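Local atomic coordinates of N-acetylglucosamine-6-phosphate deacetylase (Thermotoga maritima, PDB entry 1O12), a protein that probably removes the acetyl group from N-acetylglucosamine 6-phosphate, with the help of a single divalent metal ion bound in each subunit. Residues V58-H63 against V263-S268; I207-N212 against K235-C240. All coordinates share one frame; numbering follows the deposited sequence.

Along the chain, both segments of contact 2 fall between the two segments of contact 1. The two contacts belong to the TIM-barrel-like amidohydrolase fold, their centres about 10 Å apart, contact 1 near the centre of the chain and contact 2 somewhat farther out. Contact 1 brings the ends of strands 52-59 and 262-265 together, the first and last of eight barrel strands. Contact 2 joins strand 206-207 and the loop after it to strand 235-239, the neighbour of strand 262-265. E237 of contact 2 reaches H61 of contact 1, probably in a hydrogen bond, and I239 packs on D267. Iron-binding H209 and the predicted proton donor/acceptor D267 are thus brought to the same end of the barrel.

Contact 1 (V58-H63 against V263-S268); sequences VDPHIH and VLVTDS
H63 and D267 lie alongside each other, pointing the same way: H63 NE2 donates to D267 OD1 at 2.9 Å (146°). OD1 lies in the imidazole plane, while NE2 meets it from the anti side and well out of the plane of the carboxylate, which is turned 69° to the ring. D267 CG also sits over the rim of one H61 face. Backbone bonds fix the two chains here, D267 N to H61 O at 2.7 Å and H63 N to S268 O at 2.9 Å. Further back, V265 CG2 packs against both H61 CB and the proline ring, touching P60 CG at 3.5 Å. D59 fastens the corner from within: with CG anti to the backbone N (chi1 -164°), OD1 turns back to accept from H61 N at 3.1 Å, an Asx turn, and from T266 N at 3.3 Å, the two donors arriving from opposite faces of the carboxylate. Were D59 replaced by an alanine, the amides of H61 and T266 would probably lose their shared acceptor, and the corner at P60 would be likely to shift. At the other end the hold is looser: no direct backbone hydrogen bond joins V58 to L264, and a water stands between them, 2.8 Å from V58 O and 2.9 Å from L264 O. The tight end carries the HxH motif, H61 and H63, characteristic of the amidohydrolase barrel, with D267 after its last strand. H61 is engaged by E127, an iron ligand, and by E237. With H63 steadying D267 through OD1, the arrangement is consistent with the predicted role of this aspartate in proton transfer.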
loop_
_atom_site.group_PDB
_atom_site.type_symbol
_atom_site.label_atom_id
_atom_site.label_comp_id
_atom_site.label_asym_id
_atom_site.label_seq_id
_atom_site.Cartn_x
_atom_site.Cartn_y
_atom_site.Cartn_z
ATOM N N VAL A 58 -14.138 7.438 -20.676
ATOM C CA VAL A 58 -13.058 8.314 -21.055
ATOM C C VAL A 58 -11.724 7.551 -21.013
ATOM O O VAL A 58 -11.344 7.016 -19.958
ATOM C CB VAL A 58 -12.992 9.525 -20.084
ATOM C CG1 VAL A 58 -11.824 10.427 -20.482
ATOM C CG2 VAL A 58 -14.351 10.300 -20.089
ATOM N N ASP A 59 -11.010 7.497 -22.144
ATOM C CA ASP A 59 -9.728 6.797 -22.191
ATOM C C ASP A 59 -8.655 7.834 -22.488
ATOM O O ASP A 59 -8.478 8.246 -23.625
ATOM C CB ASP A 59 -9.708 5.710 -23.275
ATOM C CG ASP A 59 -8.547 4.734 -23.089
ATOM O OD1 ASP A 59 -7.649 5.067 -22.294
ATOM O OD2 ASP A 59 -8.514 3.654 -23.721
ATOM N N PRO A 60 -7.900 8.243 -21.453
ATOM C CA PRO A 60 -6.849 9.245 -21.628
ATOM C C PRO A 60 -5.529 8.658 -22.053
ATOM O O PRO A 60 -4.547 9.385 -22.207
ATOM C CB PRO A 60 -6.773 9.877 -20.246
ATOM C CG PRO A 60 -6.955 8.664 -19.338
ATOM C CD PRO A 60 -8.074 7.896 -20.020
ATOM N N HIS A 61 -5.505 7.344 -22.252
ATOM C CA HIS A 61 -4.263 6.676 -22.609
ATOM C C HIS A 61 -4.474 5.491 -23.536
ATOM O O HIS A 61 -4.663 4.370 -23.068
ATOM C CB HIS A 61 -3.559 6.203 -21.329
ATOM C CG HIS A 61 -2.121 5.859 -21.526
ATOM N ND1 HIS A 61 -1.242 5.708 -20.477
ATOM C CD2 HIS A 61 -1.401 5.635 -22.652
ATOM C CE1 HIS A 61 -0.043 5.408 -20.943
ATOM N NE2 HIS A 61 -0.112 5.359 -22.260
ATOM N N ILE A 62 -4.445 5.743 -24.844
ATOM C CA ILE A 62 -4.592 4.695 -25.857
ATOM C C ILE A 62 -3.786 5.104 -27.101
ATOM O O ILE A 62 -3.976 6.197 -27.630
ATOM C CB ILE A 62 -6.097 4.457 -26.247
ATOM C CG1 ILE A 62 -6.192 3.549 -27.480
ATOM C CG2 ILE A 62 -6.803 5.763 -26.499
ATOM C CD1 ILE A 62 -7.629 3.185 -27.867
ATOM N N HIS A 63 -2.914 4.211 -27.568
ATOM C CA HIS A 63 -2.055 4.456 -28.732
ATOM C C HIS A 63 -2.745 4.201 -30.074
ATOM O O HIS A 63 -2.625 4.978 -31.012
ATOM C CB HIS A 63 -0.807 3.558 -28.632
ATOM C CG HIS A 63 -0.073 3.707 -27.341
ATOM N ND1 HIS A 63 0.790 4.750 -27.099
ATOM C CD2 HIS A 63 -0.165 3.018 -26.176
ATOM C CE1 HIS A 63 1.197 4.703 -25.841
ATOM N NE2 HIS A 63 0.629 3.663 -25.258
ATOM N N VAL A 263 -7.810 5.791 -12.180
ATOM C CA VAL A 263 -8.270 6.180 -13.494
ATOM C C VAL A 263 -8.129 5.003 -14.433
ATOM O O VAL A 263 -7.012 4.543 -14.689
ATOM C CB VAL A 263 -7.453 7.361 -14.008
ATOM C CG1 VAL A 263 -7.484 7.424 -15.538
ATOM C CG2 VAL A 263 -8.031 8.624 -13.453
ATOM N N LEU A 264 -9.238 4.486 -14.946
ATOM C CA LEU A 264 -9.119 3.341 -15.858
ATOM C C LEU A 264 -8.486 3.824 -17.154
ATOM O O LEU A 264 -8.718 4.950 -17.595
ATOM C CB LEU A 264 -10.481 2.700 -16.103
ATOM C CG LEU A 264 -10.660 1.317 -15.475
ATOM C CD1 LEU A 264 -9.885 1.215 -14.192
ATOM C CD2 LEU A 264 -12.126 1.017 -15.240
ATOM N N VAL A 265 -7.693 2.969 -17.771
ATOM C CA VAL A 265 -6.988 3.334 -18.987
ATOM C C VAL A 265 -6.839 2.047 -19.822
ATOM O O VAL A 265 -6.895 0.935 -19.291
ATOM C CB VAL A 265 -5.596 3.933 -18.567
ATOM C CG1 VAL A 265 -4.494 3.299 -19.311
ATOM C CG2 VAL A 265 -5.599 5.453 -18.715
ATOM N N THR A 266 -6.622 2.183 -21.117
ATOM C CA THR A 266 -6.486 1.013 -21.948
ATOM C C THR A 266 -5.025 0.719 -22.330
ATOM O O THR A 266 -4.588 -0.432 -22.242
ATOM C CB THR A 266 -7.401 1.184 -23.202
ATOM O OG1 THR A 266 -8.107 -0.034 -23.458
ATOM C CG2 THR A 266 -6.617 1.615 -24.413
ATOM N N ASP A 267 -4.264 1.754 -22.708
ATOM C CA ASP A 267 -2.862 1.617 -23.123
ATOM C C ASP A 267 -2.834 0.634 -24.288
ATOM O O ASP A 267 -1.856 -0.068 -24.531
ATOM C CB ASP A 267 -1.987 1.113 -21.958
ATOM C CG ASP A 267 -0.452 1.201 -22.253
ATOM O OD1 ASP A 267 0.058 2.239 -22.759
ATOM O OD2 ASP A 267 0.262 0.218 -21.942
ATOM N N SER A 268 -3.944 0.597 -24.997
ATOM C CA SER A 268 -4.133 -0.261 -26.141
ATOM C C SER A 268 -3.250 0.151 -27.327
ATOM O O SER A 268 -2.895 1.326 -27.493
ATOM C CB SER A 268 -5.611 -0.190 -26.536
ATOM O OG SER A 268 -5.909 -0.822 -27.757
HETATM O O HOH W 1 -10.803 6.965 -17.229
#

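Contact 2 (I207-N212 against K235-C240). With FE (Fe (III) ion), chain C.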
loop_
_atom_site.group_PDB
_atom_site.type_symbol
_atom_site.label_atom_id
_atom_site.label_comp_id
_atom_site.label_asym_id
_atom_site.label_seq_id
_atom_site.Cartn_x
_atom_site.Cartn_y
_atom_site.Cartn_z
ATOM N N ILE A 207 -0.227 9.758 -11.728
ATOM C CA ILE A 207 0.819 8.794 -12.083
ATOM C C ILE A 207 0.376 7.901 -13.283
ATOM O O ILE A 207 -0.730 7.334 -13.272
ATOM C CB ILE A 207 1.186 7.950 -10.876
ATOM C CG1 ILE A 207 1.850 8.854 -9.833
ATOM C CG2 ILE A 207 2.120 6.800 -11.300
ATOM C CD1 ILE A 207 2.291 8.144 -8.595
ATOM N N THR A 208 1.233 7.820 -14.314
ATOM C CA THR A 208 0.960 7.073 -15.555
ATOM C C THR A 208 1.161 5.559 -15.371
ATOM O O THR A 208 2.187 5.108 -14.849
ATOM C CB THR A 208 1.832 7.667 -16.752
ATOM O OG1 THR A 208 1.451 9.027 -16.960
ATOM C CG2 THR A 208 1.628 6.910 -18.072
ATOM N N HIS A 209 0.175 4.803 -15.854
ATOM C CA HIS A 209 0.059 3.346 -15.680
ATOM C C HIS A 209 0.874 2.780 -14.515
ATOM O O HIS A 209 1.943 2.190 -14.686
ATOM C CB HIS A 209 0.295 2.551 -16.986
ATOM C CG HIS A 209 1.570 2.870 -17.690
ATOM N ND1 HIS A 209 2.750 3.107 -17.026
ATOM C CD2 HIS A 209 1.849 2.985 -19.010
ATOM C CE1 HIS A 209 3.702 3.363 -17.907
ATOM N NE2 HIS A 209 3.181 3.296 -19.118
ATOM N N PHE A 210 0.330 3.021 -13.320
ATOM C CA PHE A 210 0.879 2.589 -12.033
ATOM C C PHE A 210 0.670 1.078 -11.906
ATOM O O PHE A 210 -0.420 0.570 -12.173
ATOM C CB PHE A 210 0.113 3.312 -10.915
ATOM C CG PHE A 210 0.517 2.916 -9.517
ATOM C CD1 PHE A 210 1.420 3.693 -8.797
ATOM C CD2 PHE A 210 -0.026 1.780 -8.913
ATOM C CE1 PHE A 210 1.777 3.356 -7.510
ATOM C CE2 PHE A 210 0.323 1.426 -7.622
ATOM C CZ PHE A 210 1.226 2.214 -6.913
ATOM N N PRO A 211 1.698 0.342 -11.465
ATOM C CA PRO A 211 3.024 0.831 -11.084
ATOM C C PRO A 211 4.068 0.465 -12.131
ATOM O O PRO A 211 5.265 0.455 -11.836
ATOM C CB PRO A 211 3.276 0.092 -9.800
ATOM C CG PRO A 211 2.803 -1.279 -10.196
ATOM C CD PRO A 211 1.507 -1.026 -10.954
ATOM N N ASN A 212 3.629 0.146 -13.340
ATOM C CA ASN A 212 4.605 -0.221 -14.369
ATOM C C ASN A 212 5.504 0.977 -14.706
ATOM O O ASN A 212 5.033 2.111 -14.821
ATOM C CB ASN A 212 3.909 -0.699 -15.652
ATOM C CG ASN A 212 2.713 -1.624 -15.385
ATOM O OD1 ASN A 212 1.549 -1.203 -15.496
ATOM N ND2 ASN A 212 2.995 -2.889 -15.048
ATOM N N LYS A 235 -3.959 10.713 -8.438
ATOM C CA LYS A 235 -4.715 9.611 -9.017
ATOM C C LYS A 235 -3.766 8.657 -9.753
ATOM O O LYS A 235 -2.715 9.083 -10.239
ATOM C CB LYS A 235 -5.798 10.144 -9.959
ATOM C CG LYS A 235 -6.709 11.193 -9.337
ATOM C CD LYS A 235 -7.966 11.376 -10.184
ATOM C CE LYS A 235 -8.884 12.450 -9.623
ATOM N NZ LYS A 235 -9.084 12.287 -8.147
ATOM N N LEU A 236 -4.128 7.381 -9.841
ATOM C CA LEU A 236 -3.269 6.420 -10.504
ATOM C C LEU A 236 -3.982 5.781 -11.663
ATOM O O LEU A 236 -5.120 5.326 -11.522
ATOM C CB LEU A 236 -2.842 5.310 -9.540
ATOM C CG LEU A 236 -2.373 5.677 -8.128
ATOM C CD1 LEU A 236 -2.006 4.423 -7.355
ATOM C CD2 LEU A 236 -1.180 6.612 -8.234
ATOM N N GLU A 237 -3.348 5.736 -12.829
ATOM C CA GLU A 237 -4.042 5.074 -13.903
ATOM C C GLU A 237 -3.658 3.585 -13.828
ATOM O O GLU A 237 -2.542 3.247 -13.491
ATOM C CB GLU A 237 -3.755 5.755 -15.268
ATOM C CG GLU A 237 -2.449 5.502 -15.936
ATOM C CD GLU A 237 -2.299 6.269 -17.261
ATOM O OE1 GLU A 237 -1.448 5.856 -18.066
ATOM O OE2 GLU A 237 -3.002 7.285 -17.504
ATOM N N LEU A 238 -4.617 2.707 -14.089
ATOM C CA LEU A 238 -4.385 1.275 -14.022
ATOM C C LEU A 238 -4.822 0.530 -15.294
ATOM O O LEU A 238 -5.910 0.756 -15.807
ATOM C CB LEU A 238 -5.169 0.678 -12.857
ATOM C CG LEU A 238 -5.179 1.184 -11.421
ATOM C CD1 LEU A 238 -6.013 0.173 -10.605
ATOM C CD2 LEU A 238 -3.757 1.317 -10.840
ATOM N N ILE A 239 -3.983 -0.366 -15.797
ATOM C CA ILE A 239 -4.357 -1.152 -16.969
ATOM C C ILE A 239 -4.936 -2.473 -16.452
ATOM O O ILE A 239 -4.176 -3.332 -16.021
ATOM C CB ILE A 239 -3.134 -1.445 -17.860
ATOM C CG1 ILE A 239 -2.552 -0.135 -18.393
ATOM C CG2 ILE A 239 -3.529 -2.390 -19.011
ATOM C CD1 ILE A 239 -1.126 -0.271 -18.903
ATOM N N CYS A 240 -6.260 -2.646 -16.490
ATOM C CA CYS A 240 -6.860 -3.866 -15.965
ATOM C C CYS A 240 -7.009 -5.051 -16.879
ATOM O O CYS A 240 -8.111 -5.545 -17.079
ATOM C CB CYS A 240 -8.209 -3.568 -15.364
ATOM S SG CYS A 240 -8.014 -2.566 -13.954
HETATM FE FE FE C . 4.385 3.609 -21.072
HETATM O O HOH W 2 -1.400 -0.097 -14.892
#
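The F210 ring is sandwiched between L236 and P211: the CD1 methyl of L236 points at one face in a CH-pi contact, 3.5 Å from the ring centroid and only 7° off the normal, while P211 CB lies over the centre of the opposite face, following a cis peptide bond. CD2, the other methyl of L236, turns to I207, whose side chain runs alongside. On H209, one ring face is covered by T208 CG2, and NE2 binds the iron (III) ion at 2.3 Å; H188 and E127 are its other protein ligands. CG of H209 is folded between the backbone N and carbonyl carbon (chi1 53°), which carries the imidazole toward the metal while CB rests on I239 CD1 at 3.7 Å. Beneath these side chains runs a short parallel pairing of neighbouring strands in the TIM-barrel-like amidohydrolase fold: I207 N donates to K235 O at 3.0 Å, and E237 N to I207 O at 3.1 Å. The chain then leaves the sheet, yet F210 N still reaches E237 O at 2.9 Å. E237, extended beyond CG, passes under the turn, where OE1 probably accepts from H209 N, although that nitrogen is less surely placed. OE1 also faces H61, and OE2 forms a salt bridge with R206, so the buried carboxylate ties the metal-binding loop to its surroundings. Farther along, a water accepts from I239 N at 2.8 Å and donates to F210 O and N212 OD1, linking strand and loop. N212, a predicted substrate-binding residue, gives its ND2 to H244 O, and H219 of the second subunit packs on it and on P211.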